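PDB 5UX5: BIFUNCTIONAL PROTEIN Proline utilization A (PutA) from Corynebacterium freiburgense, which oxidises proline to glutamate in two steps, combining an FAD-dependent proline dehydrogenase with an NAD-dependent glutamate semialdehyde dehydrogenase in one chain. Local coordinates for residues A[883-888]-A[1060-1065]; A[888-893]-A[1055-1060]. One frame throughout, in Å; residues are numbered along the deposited sequence.

Contact 1 of 2, residues A[883-888]-A[1060-1065]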
ATOM      1  N   GLN A 883      11.270  -7.728  -2.357  1.00 18.92           N
ATOM      2  CA  GLN A 883      11.008  -9.153  -2.484  1.00 27.94           C
ATOM      3  C   GLN A 883       9.554  -9.488  -2.794  1.00 34.55           C
ATOM      4  O   GLN A 883       9.295 -10.458  -3.510  1.00 36.61           O
ATOM      5  CB  GLN A 883      11.476  -9.892  -1.242  1.00 24.28           C
ATOM      6  CG  GLN A 883      11.446 -11.359  -1.464  1.00 35.67           C
ATOM      7  CD  GLN A 883      11.574 -12.129  -0.177  1.00 47.56           C
ATOM      8  OE1 GLN A 883      12.360 -13.077  -0.094  1.00 49.83           O
ATOM      9  NE2 GLN A 883      10.806 -11.726   0.843  1.00 45.24           N
ATOM     10  N   ARG A 884       8.596  -8.715  -2.266  1.00 41.24           N
ATOM     11  CA  ARG A 884       7.200  -8.896  -2.666  1.00 29.97           C
ATOM     12  C   ARG A 884       7.010  -8.512  -4.122  1.00 26.79           C
ATOM     13  O   ARG A 884       6.411  -9.259  -4.897  1.00 28.08           O
ATOM     14  CB  ARG A 884       6.270  -8.060  -1.797  1.00 32.89           C
ATOM     15  CG  ARG A 884       5.939  -8.601  -0.438  1.00 36.76           C
ATOM     16  CD  ARG A 884       4.760  -7.834   0.125  1.00 33.89           C
ATOM     17  NE  ARG A 884       4.685  -7.872   1.580  1.00 38.41           N
ATOM     18  CZ  ARG A 884       3.853  -7.110   2.287  1.00 29.51           C
ATOM     19  NH1 ARG A 884       3.051  -6.270   1.669  1.00 28.47           N
ATOM     20  NH2 ARG A 884       3.832  -7.177   3.605  1.00 24.99           N
ATOM     21  N   GLN A 885       7.434  -7.300  -4.481  1.00 33.35           N
ATOM     22  CA  GLN A 885       7.379  -6.783  -5.853  1.00 34.68           C
ATOM     23  C   GLN A 885       8.770  -6.251  -6.165  1.00 35.61           C
ATOM     24  O   GLN A 885       9.059  -5.066  -5.944  1.00 40.84           O
ATOM     25  CB  GLN A 885       6.316  -5.695  -6.014  1.00 32.02           C
ATOM     26  CG  GLN A 885       4.917  -6.128  -5.597  1.00 31.23           C
ATOM     27  CD  GLN A 885       4.607  -5.722  -4.166  1.00 32.42           C
ATOM     28  OE1 GLN A 885       5.232  -4.794  -3.630  1.00 32.06           O
ATOM     29  NE2 GLN A 885       3.668  -6.436  -3.524  1.00 26.97           N
ATOM     30  N   PRO A 886       9.682  -7.118  -6.591  1.00 34.69           N
ATOM     31  CA  PRO A 886      10.967  -6.640  -7.108  1.00 34.66           C
ATOM     32  C   PRO A 886      10.731  -5.615  -8.206  1.00 32.58           C
ATOM     33  O   PRO A 886       9.842  -5.775  -9.046  1.00 32.92           O
ATOM     34  CB  PRO A 886      11.615  -7.910  -7.645  1.00 34.42           C
ATOM     35  CG  PRO A 886      10.939  -9.016  -6.883  1.00 26.48           C
ATOM     36  CD  PRO A 886       9.567  -8.584  -6.635  1.00 25.11           C
ATOM     37  N   PHE A 887      11.516  -4.548  -8.203  1.00 25.64           N
ATOM     38  CA  PHE A 887      11.168  -3.371  -8.987  1.00 25.09           C
ATOM     39  C   PHE A 887      12.173  -3.142 -10.123  1.00 36.11           C
ATOM     40  O   PHE A 887      13.394  -3.196  -9.905  1.00 37.48           O
ATOM     41  CB  PHE A 887      11.083  -2.147  -8.074  1.00 20.17           C
ATOM     42  CG  PHE A 887      10.501  -0.932  -8.740  1.00 27.08           C
ATOM     43  CD1 PHE A 887       9.138  -0.802  -8.879  1.00 27.32           C
ATOM     44  CD2 PHE A 887      11.325   0.067  -9.252  1.00 23.25           C
ATOM     45  CE1 PHE A 887       8.586   0.314  -9.503  1.00 36.06           C
ATOM     46  CE2 PHE A 887      10.794   1.175  -9.876  1.00 21.80           C
ATOM     47  CZ  PHE A 887       9.417   1.304 -10.000  1.00 36.86           C
ATOM     48  N   GLY A 888      11.651  -2.882 -11.336  1.00 21.31           N
ATOM     49  CA  GLY A 888      12.463  -2.600 -12.497  1.00 21.19           C
ATOM     50  C   GLY A 888      11.691  -2.700 -13.791  1.00 27.06           C
ATOM     51  O   GLY A 888      10.714  -3.443 -13.857  1.00 34.43           O
ATOM     52  N   ALA A1060       7.445  -8.881 -12.099  1.00 21.28           N
ATOM     53  CA  ALA A1060       6.655  -9.088 -10.887  1.00 21.02           C
ATOM     54  C   ALA A1060       5.182  -8.859 -11.184  1.00 26.02           C
ATOM     55  O   ALA A1060       4.824  -7.820 -11.744  1.00 29.28           O
ATOM     56  CB  ALA A1060       7.098  -8.140  -9.781  1.00 21.82           C
ATOM     57  N   VAL A1061       4.329  -9.827 -10.829  1.00 32.29           N
ATOM     58  CA  VAL A1061       2.881  -9.712 -11.023  1.00 29.41           C
ATOM     59  C   VAL A1061       2.218  -9.801  -9.656  1.00 36.34           C
ATOM     60  O   VAL A1061       2.210 -10.870  -9.027  1.00 39.49           O
ATOM     61  CB  VAL A1061       2.317 -10.782 -11.958  1.00 22.94           C
ATOM     62  CG1 VAL A1061       0.877 -10.454 -12.304  1.00 23.60           C
ATOM     63  CG2 VAL A1061       3.167 -10.909 -13.215  1.00 38.39           C
ATOM     64  N   SER A1062       1.611  -8.695  -9.223  1.00 32.25           N
ATOM     65  CA  SER A1062       0.991  -8.573  -7.911  1.00 22.81           C
ATOM     66  C   SER A1062      -0.509  -8.448  -8.094  1.00 22.13           C
ATOM     67  O   SER A1062      -0.963  -7.521  -8.772  1.00 30.64           O
ATOM     68  CB  SER A1062       1.547  -7.365  -7.169  1.00 21.02           C
ATOM     69  OG  SER A1062       0.902  -7.236  -5.924  1.00 41.95           O
ATOM     70  N   THR A1063      -1.268  -9.389  -7.514  1.00 22.21           N
ATOM     71  CA  THR A1063      -2.727  -9.495  -7.674  1.00 28.79           C
ATOM     72  C   THR A1063      -3.438  -9.563  -6.320  1.00 36.99           C
ATOM     73  O   THR A1063      -3.153 -10.449  -5.499  1.00 39.94           O
ATOM     74  CB  THR A1063      -3.134 -10.739  -8.468  1.00 30.18           C
ATOM     75  OG1 THR A1063      -2.464 -10.766  -9.733  1.00 35.38           O
ATOM     76  CG2 THR A1063      -4.643 -10.781  -8.656  1.00 24.31           C
ATOM     77  N   THR A1064      -4.385  -8.656  -6.103  1.00 35.18           N
ATOM     78  CA  THR A1064      -5.245  -8.749  -4.936  1.00 31.02           C
ATOM     79  C   THR A1064      -6.003 -10.066  -4.998  1.00 34.44           C
ATOM     80  O   THR A1064      -6.475 -10.460  -6.061  1.00 40.16           O
ATOM     81  CB  THR A1064      -6.193  -7.539  -4.880  1.00 29.64           C
ATOM     82  OG1 THR A1064      -5.394  -6.358  -4.855  1.00 31.69           O
ATOM     83  CG2 THR A1064      -7.051  -7.532  -3.605  1.00 22.99           C
ATOM     84  N   ASN A1065      -6.063 -10.777  -3.863  1.00 43.59           N
ATOM     85  CA  ASN A1065      -6.648 -12.113  -3.808  1.00 47.04           C
ATOM     86  C   ASN A1065      -8.061 -12.137  -3.260  1.00 56.92           C
ATOM     87  O   ASN A1065      -8.784 -13.119  -3.480  1.00 67.31           O
ATOM     88  CB  ASN A1065      -5.813 -13.021  -2.907  1.00 49.72           C
ATOM     89  CG  ASN A1065      -4.705 -13.691  -3.639  1.00 58.70           C
ATOM     90  OD1 ASN A1065      -4.812 -13.975  -4.832  1.00 62.90           O
ATOM     91  ND2 ASN A1065      -3.621 -13.966  -2.929  1.00 61.66           N
TER

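Contact 2 of 2, residues A[888-893]-A[1055-1060]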
ATOM      1  N   GLY A 888      11.651  -2.882 -11.336  1.00 21.31           N
ATOM      2  CA  GLY A 888      12.463  -2.600 -12.497  1.00 21.19           C
ATOM      3  C   GLY A 888      11.691  -2.700 -13.791  1.00 27.06           C
ATOM      4  O   GLY A 888      10.714  -3.443 -13.857  1.00 34.43           O
ATOM      5  N   GLY A 889      12.085  -1.951 -14.827  1.00 25.83           N
ATOM      6  CA  GLY A 889      11.270  -1.794 -16.009  1.00 34.12           C
ATOM      7  C   GLY A 889      11.868  -2.398 -17.274  1.00 37.37           C
ATOM      8  O   GLY A 889      13.019  -2.831 -17.314  1.00 27.93           O
ATOM      9  N   TRP A 890      11.066  -2.364 -18.328  1.00 38.04           N
ATOM     10  CA  TRP A 890      11.468  -2.729 -19.671  1.00 29.79           C
ATOM     11  C   TRP A 890      11.578  -1.464 -20.522  1.00 35.78           C
ATOM     12  O   TRP A 890      11.239  -0.363 -20.081  1.00 38.81           O
ATOM     13  CB  TRP A 890      10.450  -3.708 -20.273  1.00 29.09           C
ATOM     14  CG  TRP A 890      10.247  -4.984 -19.484  1.00 32.88           C
ATOM     15  CD1 TRP A 890      10.997  -5.419 -18.438  1.00 29.77           C
ATOM     16  CD2 TRP A 890       9.256  -6.021 -19.721  1.00 32.39           C
ATOM     17  NE1 TRP A 890      10.530  -6.649 -17.988  1.00 30.37           N
ATOM     18  CE2 TRP A 890       9.463  -7.031 -18.757  1.00 24.84           C
ATOM     19  CE3 TRP A 890       8.209  -6.173 -20.634  1.00 25.76           C
ATOM     20  CZ2 TRP A 890       8.671  -8.165 -18.681  1.00 24.25           C
ATOM     21  CZ3 TRP A 890       7.435  -7.307 -20.571  1.00 25.91           C
ATOM     22  CH2 TRP A 890       7.670  -8.293 -19.596  1.00 25.15           C
ATOM     23  N   LYS A 891      12.068  -1.626 -21.751  1.00 36.86           N
ATOM     24  CA  LYS A 891      12.070  -0.566 -22.786  1.00 30.19           C
ATOM     25  C   LYS A 891      12.846   0.659 -22.306  1.00 30.72           C
ATOM     26  O   LYS A 891      13.985   0.523 -21.832  1.00 34.56           O
ATOM     27  CB  LYS A 891      10.619  -0.302 -23.181  1.00 34.67           C
ATOM     28  CG  LYS A 891       9.918  -1.496 -23.795  1.00 38.97           C
ATOM     29  CD  LYS A 891       8.450  -1.213 -23.996  1.00 35.65           C
ATOM     30  CE  LYS A 891       7.772  -2.403 -24.637  1.00 29.63           C
ATOM     31  NZ  LYS A 891       6.287  -2.278 -24.721  1.00 35.75           N
ATOM     32  N   ASN A 892      12.301   1.875 -22.412  1.00 39.96           N
ATOM     33  CA  ASN A 892      13.063   3.054 -22.018  1.00 41.11           C
ATOM     34  C   ASN A 892      13.144   3.214 -20.518  1.00 43.79           C
ATOM     35  O   ASN A 892      13.816   4.136 -20.048  1.00 48.86           O
ATOM     36  CB  ASN A 892      12.468   4.319 -22.636  1.00 51.43           C
ATOM     37  CG  ASN A 892      13.387   5.546 -22.501  1.00 55.91           C
ATOM     38  OD1 ASN A 892      12.910   6.651 -22.224  1.00 59.52           O
ATOM     39  ND2 ASN A 892      14.690   5.362 -22.699  1.00 48.83           N
ATOM     40  N   SER A 893      12.503   2.333 -19.754  1.00 41.97           N
ATOM     41  CA  SER A 893      12.518   2.493 -18.311  1.00 39.09           C
ATOM     42  C   SER A 893      13.806   1.977 -17.685  1.00 36.49           C
ATOM     43  O   SER A 893      14.101   2.314 -16.539  1.00 39.77           O
ATOM     44  CB  SER A 893      11.297   1.795 -17.715  1.00 49.98           C
ATOM     45  OG  SER A 893      10.106   2.202 -18.397  1.00 53.28           O
ATOM     46  N   PHE A1055      18.550 -13.871 -21.970  1.00 30.77           N
ATOM     47  CA  PHE A1055      17.443 -14.214 -22.848  1.00 27.58           C
ATOM     48  C   PHE A1055      16.081 -13.974 -22.219  1.00 30.36           C
ATOM     49  O   PHE A1055      15.063 -14.343 -22.817  1.00 36.26           O
ATOM     50  CB  PHE A1055      17.585 -15.670 -23.289  1.00 28.81           C
ATOM     51  CG  PHE A1055      18.783 -15.908 -24.161  1.00 30.54           C
ATOM     52  CD1 PHE A1055      20.059 -15.962 -23.610  1.00 29.26           C
ATOM     53  CD2 PHE A1055      18.644 -16.065 -25.525  1.00 29.67           C
ATOM     54  CE1 PHE A1055      21.172 -16.163 -24.412  1.00 28.00           C
ATOM     55  CE2 PHE A1055      19.759 -16.287 -26.328  1.00 33.92           C
ATOM     56  CZ  PHE A1055      21.019 -16.330 -25.771  1.00 30.30           C
ATOM     57  N   LEU A1056      16.036 -13.347 -21.036  1.00 34.00           N
ATOM     58  CA  LEU A1056      14.827 -13.245 -20.218  1.00 26.98           C
ATOM     59  C   LEU A1056      14.659 -11.844 -19.628  1.00 29.81           C
ATOM     60  O   LEU A1056      15.623 -11.157 -19.270  1.00 29.36           O
ATOM     61  CB  LEU A1056      14.846 -14.272 -19.073  1.00 23.62           C
ATOM     62  CG  LEU A1056      14.922 -15.748 -19.483  1.00 24.20           C
ATOM     63  CD1 LEU A1056      15.332 -16.577 -18.288  1.00 28.84           C
ATOM     64  CD2 LEU A1056      13.601 -16.240 -20.051  1.00 24.97           C
ATOM     65  N   LYS A1057      13.413 -11.447 -19.488  1.00 23.67           N
ATOM     66  CA  LYS A1057      13.052 -10.203 -18.828  1.00 23.27           C
ATOM     67  C   LYS A1057      12.337 -10.536 -17.521  1.00 25.93           C
ATOM     68  O   LYS A1057      11.285 -11.185 -17.530  1.00 27.47           O
ATOM     69  CB  LYS A1057      12.142  -9.372 -19.737  1.00 30.68           C
ATOM     70  CG  LYS A1057      12.729  -8.918 -21.056  1.00 27.02           C
ATOM     71  CD  LYS A1057      11.684  -8.110 -21.816  1.00 25.86           C
ATOM     72  CE  LYS A1057      10.467  -8.975 -22.078  1.00 34.45           C
ATOM     73  NZ  LYS A1057       9.561  -8.484 -23.159  1.00 45.64           N
ATOM     74  N   GLU A1058      12.879 -10.063 -16.408  1.00 24.57           N
ATOM     75  CA  GLU A1058      12.246 -10.340 -15.127  1.00 26.99           C
ATOM     76  C   GLU A1058      10.936  -9.565 -15.023  1.00 29.72           C
ATOM     77  O   GLU A1058      10.797  -8.477 -15.600  1.00 26.88           O
ATOM     78  CB  GLU A1058      13.185  -9.948 -13.983  1.00 24.02           C
ATOM     79  CG  GLU A1058      14.507 -10.688 -14.011  1.00 24.45           C
ATOM     80  CD  GLU A1058      15.472 -10.256 -12.921  1.00 30.80           C
ATOM     81  OE1 GLU A1058      16.618 -10.790 -12.894  1.00 27.85           O
ATOM     82  OE2 GLU A1058      15.104  -9.371 -12.118  1.00 32.93           O
ATOM     83  N   GLN A1059       9.965 -10.138 -14.295  1.00 25.66           N
ATOM     84  CA  GLN A1059       8.667  -9.486 -14.106  1.00 21.87           C
ATOM     85  C   GLN A1059       8.003  -9.878 -12.791  1.00 22.54           C
ATOM     86  O   GLN A1059       7.931 -11.062 -12.450  1.00 23.21           O
ATOM     87  CB  GLN A1059       7.705  -9.817 -15.255  1.00 22.69           C
ATOM     88  CG  GLN A1059       6.309  -9.234 -15.102  1.00 23.60           C
ATOM     89  CD  GLN A1059       5.380  -9.642 -16.213  1.00 28.37           C
ATOM     90  OE1 GLN A1059       5.076 -10.824 -16.370  1.00 39.86           O
ATOM     91  NE2 GLN A1059       4.887  -8.663 -16.972  1.00 25.57           N
ATOM     92  N   ALA A1060       7.445  -8.881 -12.099  1.00 21.28           N
ATOM     93  CA  ALA A1060       6.655  -9.088 -10.887  1.00 21.02           C
ATOM     94  C   ALA A1060       5.182  -8.859 -11.184  1.00 26.02           C
ATOM     95  O   ALA A1060       4.824  -7.820 -11.744  1.00 29.28           O
ATOM     96  CB  ALA A1060       7.098  -8.140  -9.781  1.00 21.82           C
TER

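Contact 1 of 2, residues A[883-888]-A[1060-1065]
The loop joining strands 870-873 and 890-891 of the aldehyde dehydrogenase unit brings Q885 and P886 against A1060 and S1062, which lie two residues apart on strand 1056-1064 and direct their side chains toward it. At the first of these positions the methyl of A1060 does the touching: CB is 4.0 Å from ring atom CD of P886 and 3.7 Å from the P886 carbonyl O, so the small side chain meets both the pyrrolidine and the peptide that follows it. The backbone of Q885 flanks the same methyl, with its CA 4.2 Å from A1060 CB. Strand 1056-1064 pairs in parallel with 870-873, which ties it to the aldehyde dehydrogenase unit, and antiparallel with 965-980 of the C-terminal part. Two residues farther along the strand, at S1062, the side chain of Q885 takes over. Q885 CG stands anti to its own carbonyl carbon (chi1 -56°) and lies 3.9 Å from S1062 CB. The chain then bends at chi2 (96°), turning the amide so that NE2 comes within 3.7 Å of S1062 OG, too long for a direct bond. N967 joins the two polar groups instead, its OD1 accepting hydrogen bonds from both Q885 NE2 and S1062 OG, while Q885 OE1 takes the backbone N-H of I881, and partners on both oxygen and nitrogen give the Q885 amide a defined rotation. N870 fastens the loop directly, its ND2 donating to P886 O and its OD1 accepting G888 N, whereas R884 turns its guanidinium end off the strand to bond L312 O in the proline dehydrogenase part of the chain.

Contact 2 of 2, residues A[888-893]-A[1055-1060]
W890 lays its indole against K1057 and uses its ring N-H to reach the backbone of E1058, and these interactions form the tight part of the contact. K1057 CE stands 3.6 Å from the centroid of the six-membered ring of W890, 5° off the ring normal, in a CH-pi contact. K1057 NZ follows over the same face, 3.9 Å from the W890 ring centroid, as a cation-pi partner. A bend at chi3 (-60°) in an otherwise extended lysine chain carries CE and NZ across the benzo ring. Close to the ring plane, at the pyrrole edge, W890 NE1 donates to E1058 O over 3.0 Å with an N-H...O angle of 154°. Q1059 comes in obliquely, its NE2 3.8 Å from W890 CH2; that amide is held by V868 O and by R970 NE, which donates to its OE1. The looser side is the type II' turn from W890 to S893, closed by S893 N to W890 O at 3.0 Å. There the partly exposed K891 and N892 make no contact with 1055-1060, and K891 NZ forms a salt bridge with E867. One indole thus serves as a donor at its edge and as a pi surface at its face; donating the N-H to a carbonyl probably enriches the ring slightly in electron density, which would favour the lysine ammonium above it.

Overall arrangement
Both contacts use strand 1056-1064, and their centres lie about 13 Å apart. Their segments share G888 and A1060, of which A1060 touches the other segment only in contact 1. The chain leaving 883-888 continues directly into 888-893, and contact 2 is nested inside the loop that contact 1 closes. The two runs are therefore antiparallel in order, with later residues of the 883-893 run facing earlier residues of the strand. The centre of contact 1 is about 12 Å from the centre of the chain and that of contact 2 about 22 Å. Neither includes residues from the observed FAD or NAD pockets. Together they dock the C-terminal strand on the aldehyde dehydrogenase unit.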